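Local coordinates for flagellar protein (Xanthomonas campestris pv. campestris, PDB 3C12) that caps the growing flagellar hook and is probably required for hook formation, perhaps as a scaffold, here represented by its C-terminal part, at residues Asn13-Ser18 and Asn133-Ser138; Ser28-Val33 and Tyr104-Val109. All coordinates share one frame; numbering follows the deposited sequence.

Contact 1 (Asn13-Ser18 and Asn133-Ser138); sequences NVLVPS and NVLRVS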
loop_
_atom_site.group_PDB
_atom_site.type_symbol
_atom_site.label_atom_id
_atom_site.label_comp_id
_atom_site.label_asym_id
_atom_site.label_seq_id
_atom_site.Cartn_x
_atom_site.Cartn_y
_atom_site.Cartn_z
ATOM N N ASN A 13 -12.632 -3.830 13.843
ATOM C CA ASN A 13 -11.777 -2.992 13.004
ATOM C C ASN A 13 -10.686 -3.829 12.368
ATOM O O ASN A 13 -10.211 -4.803 12.946
ATOM C CB ASN A 13 -11.155 -1.854 13.822
ATOM C CG ASN A 13 -12.042 -0.623 13.874
ATOM O OD1 ASN A 13 -13.221 -0.706 14.205
ATOM N ND2 ASN A 13 -11.476 0.526 13.545
ATOM N N VAL A 14 -10.298 -3.450 11.162
ATOM C CA VAL A 14 -9.266 -4.178 10.452
ATOM C C VAL A 14 -8.229 -3.234 9.884
ATOM O O VAL A 14 -8.456 -2.029 9.756
ATOM C CB VAL A 14 -9.856 -5.008 9.286
ATOM C CG1 VAL A 14 -10.794 -6.068 9.827
ATOM C CG2 VAL A 14 -10.585 -4.095 8.308
ATOM N N LEU A 15 -7.076 -3.800 9.559
ATOM C CA LEU A 15 -5.994 -3.042 8.976
ATOM C C LEU A 15 -5.804 -3.574 7.580
ATOM O O LEU A 15 -5.495 -4.744 7.387
ATOM C CB LEU A 15 -4.709 -3.211 9.785
ATOM C CG LEU A 15 -4.467 -2.181 10.892
ATOM C CD1 LEU A 15 -5.657 -2.132 11.827
ATOM C CD2 LEU A 15 -3.210 -2.545 11.647
ATOM N N VAL A 16 -6.011 -2.704 6.605
ATOM C CA VAL A 16 -5.858 -3.079 5.215
ATOM C C VAL A 16 -4.959 -2.081 4.506
ATOM O O VAL A 16 -4.901 -0.909 4.870
ATOM C CB VAL A 16 -7.223 -3.115 4.502
ATOM C CG1 VAL A 16 -8.086 -4.208 5.094
ATOM C CG2 VAL A 16 -7.916 -1.773 4.644
ATOM N N PRO A 17 -4.221 -2.549 3.497
ATOM C CA PRO A 17 -3.321 -1.692 2.726
ATOM C C PRO A 17 -4.162 -0.677 1.965
ATOM O O PRO A 17 -5.008 -1.055 1.161
ATOM C CB PRO A 17 -2.631 -2.675 1.786
ATOM C CG PRO A 17 -2.642 -3.943 2.559
ATOM C CD PRO A 17 -4.027 -3.961 3.137
ATOM N N SER A 18 -3.938 0.607 2.220
ATOM C CA SER A 18 -4.705 1.642 1.542
ATOM C C SER A 18 -3.840 2.851 1.235
ATOM O O SER A 18 -3.034 3.264 2.058
ATOM C CB SER A 18 -5.898 2.059 2.410
ATOM O OG SER A 18 -6.734 2.973 1.735
ATOM N N ASN A 133 -7.209 -9.108 1.709
ATOM C CA ASN A 133 -6.408 -7.906 1.696
ATOM C C ASN A 133 -6.240 -7.466 3.131
ATOM O O ASN A 133 -5.501 -6.535 3.412
ATOM C CB ASN A 133 -7.088 -6.793 0.899
ATOM C CG ASN A 133 -7.057 -7.036 -0.596
ATOM O OD1 ASN A 133 -7.012 -6.098 -1.379
ATOM N ND2 ASN A 133 -7.090 -8.299 -0.998
ATOM N N VAL A 134 -6.925 -8.144 4.046
ATOM C CA VAL A 134 -6.821 -7.786 5.456
ATOM C C VAL A 134 -5.459 -8.166 6.024
ATOM O O VAL A 134 -4.959 -9.266 5.791
ATOM C CB VAL A 134 -7.919 -8.462 6.302
ATOM C CG1 VAL A 134 -7.864 -7.939 7.741
ATOM C CG2 VAL A 134 -9.280 -8.189 5.690
ATOM N N LEU A 135 -4.860 -7.238 6.763
ATOM C CA LEU A 135 -3.558 -7.460 7.370
ATOM C C LEU A 135 -3.743 -8.105 8.742
ATOM O O LEU A 135 -2.955 -8.960 9.148
ATOM C CB LEU A 135 -2.799 -6.127 7.496
ATOM C CG LEU A 135 -1.367 -6.095 8.076
ATOM C CD1 LEU A 135 -1.398 -6.065 9.604
ATOM C CD2 LEU A 135 -0.571 -7.300 7.560
ATOM N N ARG A 136 -4.792 -7.699 9.450
ATOM C CA ARG A 136 -5.074 -8.241 10.767
ATOM C C ARG A 136 -6.186 -7.446 11.428
ATOM O O ARG A 136 -6.476 -6.321 11.024
ATOM C CB ARG A 136 -3.829 -8.183 11.656
ATOM C CG ARG A 136 -3.473 -6.791 12.151
ATOM C CD ARG A 136 -2.578 -6.884 13.368
ATOM N NE ARG A 136 -2.260 -5.586 13.959
ATOM C CZ ARG A 136 -1.163 -4.884 13.687
ATOM N NH1 ARG A 136 -0.263 -5.352 12.821
ATOM N NH2 ARG A 136 -0.963 -3.717 14.291
ATOM N N VAL A 137 -6.796 -8.029 12.457
ATOM C CA VAL A 137 -7.872 -7.356 13.177
ATOM C C VAL A 137 -7.301 -6.553 14.319
ATOM O O VAL A 137 -7.071 -7.098 15.399
ATOM C CB VAL A 137 -8.886 -8.346 13.801
ATOM C CG1 VAL A 137 -10.025 -7.560 14.472
ATOM C CG2 VAL A 137 -9.424 -9.295 12.744
ATOM N N SER A 138 -7.067 -5.267 14.090
ATOM C CA SER A 138 -6.533 -4.404 15.147
ATOM C C SER A 138 -7.219 -3.037 15.148
ATOM O O SER A 138 -7.929 -2.741 14.160
ATOM C CB SER A 138 -5.001 -4.227 14.995
ATOM O OG SER A 138 -4.272 -5.355 15.489
ATOM O OXT SER A 138 -7.033 -2.281 16.133
#

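Contact 2 (Ser28-Val33 and Tyr104-Val109); sequences SAKGVV and YVDAPV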
loop_
_atom_site.group_PDB
_atom_site.type_symbol
_atom_site.label_atom_id
_atom_site.label_comp_id
_atom_site.label_asym_id
_atom_site.label_seq_id
_atom_site.Cartn_x
_atom_site.Cartn_y
_atom_site.Cartn_z
ATOM N N SER A 28 -11.116 12.028 12.413
ATOM C CA SER A 28 -10.099 11.037 12.782
ATOM C C SER A 28 -9.919 9.800 11.896
ATOM O O SER A 28 -10.856 9.029 11.647
ATOM C CB SER A 28 -10.275 10.606 14.241
ATOM O OG SER A 28 -9.930 11.682 15.103
ATOM N N ALA A 29 -8.686 9.636 11.425
ATOM C CA ALA A 29 -8.289 8.521 10.584
ATOM C C ALA A 29 -6.949 8.051 11.124
ATOM O O ALA A 29 -6.029 8.841 11.284
ATOM C CB ALA A 29 -8.145 8.973 9.147
ATOM N N LYS A 30 -6.845 6.766 11.422
ATOM C CA LYS A 30 -5.611 6.223 11.956
ATOM C C LYS A 30 -5.144 5.020 11.153
ATOM O O LYS A 30 -5.900 4.452 10.368
ATOM C CB LYS A 30 -5.794 5.828 13.426
ATOM C CG LYS A 30 -6.800 4.706 13.679
ATOM C CD LYS A 30 -6.802 4.280 15.149
ATOM C CE LYS A 30 -7.805 3.167 15.433
ATOM N NZ LYS A 30 -9.217 3.610 15.270
ATOM N N GLY A 31 -3.890 4.639 11.359
ATOM C CA GLY A 31 -3.331 3.507 10.651
ATOM C C GLY A 31 -1.910 3.266 11.111
ATOM O O GLY A 31 -1.470 3.832 12.112
ATOM N N VAL A 32 -1.190 2.426 10.375
ATOM C CA VAL A 32 0.181 2.104 10.727
ATOM C C VAL A 32 1.043 1.834 9.515
ATOM O O VAL A 32 0.551 1.586 8.422
ATOM C CB VAL A 32 0.255 0.862 11.625
ATOM C CG1 VAL A 32 -0.440 1.130 12.938
ATOM C CG2 VAL A 32 -0.383 -0.307 10.924
ATOM N N VAL A 33 2.347 1.874 9.739
ATOM C CA VAL A 33 3.333 1.634 8.702
ATOM C C VAL A 33 4.501 0.887 9.331
ATOM O O VAL A 33 4.782 1.048 10.517
ATOM C CB VAL A 33 3.844 2.952 8.110
ATOM C CG1 VAL A 33 5.038 2.692 7.239
ATOM C CG2 VAL A 33 2.749 3.613 7.299
ATOM N N TYR A 104 -1.010 1.166 5.915
ATOM C CA TYR A 104 -2.106 0.269 6.266
ATOM C C TYR A 104 -3.080 1.077 7.079
ATOM O O TYR A 104 -2.740 1.612 8.131
ATOM C CB TYR A 104 -1.618 -0.939 7.081
ATOM C CG TYR A 104 -0.573 -1.756 6.355
ATOM C CD1 TYR A 104 0.754 -1.318 6.291
ATOM C CD2 TYR A 104 -0.918 -2.918 5.666
ATOM C CE1 TYR A 104 1.713 -2.012 5.550
ATOM C CE2 TYR A 104 0.035 -3.623 4.918
ATOM C CZ TYR A 104 1.349 -3.162 4.861
ATOM O OH TYR A 104 2.300 -3.816 4.094
ATOM N N VAL A 105 -4.300 1.171 6.580
ATOM C CA VAL A 105 -5.319 1.954 7.249
ATOM C C VAL A 105 -6.242 1.136 8.114
ATOM O O VAL A 105 -6.628 0.019 7.753
ATOM C CB VAL A 105 -6.171 2.704 6.227
ATOM C CG1 VAL A 105 -7.226 3.518 6.930
ATOM C CG2 VAL A 105 -5.286 3.576 5.381
ATOM N N ASP A 106 -6.592 1.705 9.262
ATOM C CA ASP A 106 -7.512 1.042 10.164
ATOM C C ASP A 106 -8.927 1.533 9.867
ATOM O O ASP A 106 -9.164 2.742 9.769
ATOM C CB ASP A 106 -7.164 1.331 11.618
ATOM C CG ASP A 106 -8.154 0.687 12.581
ATOM O OD1 ASP A 106 -9.289 1.212 12.709
ATOM O OD2 ASP A 106 -7.808 -0.352 13.187
ATOM N N ALA A 107 -9.860 0.592 9.729
ATOM C CA ALA A 107 -11.237 0.929 9.415
ATOM C C ALA A 107 -12.210 -0.064 9.997
ATOM O O ALA A 107 -11.910 -1.254 10.117
ATOM C CB ALA A 107 -11.429 0.987 7.908
ATOM N N PRO A 108 -13.408 0.412 10.354
ATOM C CA PRO A 108 -14.441 -0.446 10.927
ATOM C C PRO A 108 -15.157 -1.275 9.851
ATOM O O PRO A 108 -15.589 -0.746 8.823
ATOM C CB PRO A 108 -15.353 0.556 11.619
ATOM C CG PRO A 108 -15.318 1.709 10.683
ATOM C CD PRO A 108 -13.853 1.817 10.318
ATOM N N VAL A 109 -15.253 -2.581 10.090
ATOM C CA VAL A 109 -15.921 -3.498 9.168
ATOM C C VAL A 109 -17.419 -3.361 9.395
ATOM O O VAL A 109 -17.993 -4.080 10.218
ATOM C CB VAL A 109 -15.528 -4.955 9.445
ATOM C CG1 VAL A 109 -16.234 -5.873 8.471
ATOM C CG2 VAL A 109 -14.022 -5.117 9.350
#

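Contact 1 (Asn13-Ser18 and Asn133-Ser138)
Leu15 sends CG away from its own carbonyl carbon (chi1 -91°), while Arg136 starts with CG between its backbone N and carbonyl carbon (chi1 74°) and then runs extended to NE. The two side chains therefore lie alongside each other, pointing the same way, and Leu15 CD2 sits over one face of the guanidinium, 3.7 Å from Arg136 CZ and offset toward the rim. Residues 133-138 are the C-terminal tail of the chain, beside what is probably the tudor-like part of FlgD, and run roughly antiparallel along strand 13-17 without becoming a regular strand.

Two backbone hydrogen bonds tie the tail down at Leu15: its N donates to Arg136 O (3.0 Å), and its O accepts from Leu135 N (2.6 Å). On another side of the tail, Val134 CG1 reaches Val14 CB at 3.9 Å, the two side chains crossing at about a right angle, and Val134 CG2 meets Val16 CG1 at 4.2 Å. Leu123 of strand 118-123 packs on Val14 and Val16, and Leu121 on Val134. Pro17 CD rests near Asn133 O, and here the second subunit joins in, with Pro17 against Pro17 of that subunit and Leu135 against its Asn133.

Several bonds hold the charged end of Arg136. Among them, NH1 makes a salt bridge to Glu65, tying the tail to strand 64-70, and NE donates to Ser138 OG (2.5 Å), which lies at the guanidinium edge only 2° out of its plane.

Contact 2 (Ser28-Val33 and Tyr104-Val109)
Val32 and Tyr104 form the tight end of this contact, an antiparallel hydrogen-bonded pair closed by two backbone bonds: Val32 N to Tyr104 O at 2.8 Å and Tyr104 N to Val32 O at 3.0 Å. Their side chains emerge on the same face of the sheet and cross at about a right angle, Val32 CG2 touching Tyr104 CB at 4.1 Å. The ring of Tyr104 meets the other strand by its edge, with Val32 O near the ring plane and 3.6 Å from CD1. One step on, Gly31 faces Val105 as a non-hydrogen-bonded pair. With no side chain on Gly31 to hold the strands apart, the two CA atoms of Gly31 and Val105 come within 4.2 Å, and Tyr104 O lies close over the glycine.

Beyond Asp106 N, which donates to Lys30 O at 3.0 Å, the strands, with 141° between their N-to-C directions and so well short of antiparallel, part, and the contact becomes looser and more open to solvent. Exposed Lys30 lies beside Asp106, both pointing the same way. Its chain is extended until the last torsion (chi4 -67°) bends NZ aside, giving a long salt bridge to Asp106 OD1 at 3.5 Å. That same oxygen probably also accepts a hydrogen bond from Asn13 ND2, which would tie the carboxylate to strand 13-17 too.

Both strands have neighbours on their other edges. Strand 29-35 pairs onward with strand 64-70, Gly31 bonding to Phe68, whereas strand 98-115 is bonded to strand 13-17 through Val105 and Ala107. The long strand is thus flanked here by 29-35, probably of the Ig-like domain, and by 13-17.

In the fold
From the N terminus the chain first lays down strand 13-17, the early half of contact 1, then turns through strand 20-23 into 29-35, which opens contact 2. The following strands, most of them probably in the Ig-like domain, are enclosed before the long strand 98-115 returns and closes contact 2 at Tyr104-Val109. Strands 118-123 and 127-130 come next, and the C-terminal tail finally closes contact 1, so contact 2 is nested inside it. The long strand lies between strands 13-17 and 29-35, and its pairing with 13-17 links the contacts. Together they join strand 29-35, probably in the Ig-like region, through the long strand to strand 13-17 and the C-terminal tail.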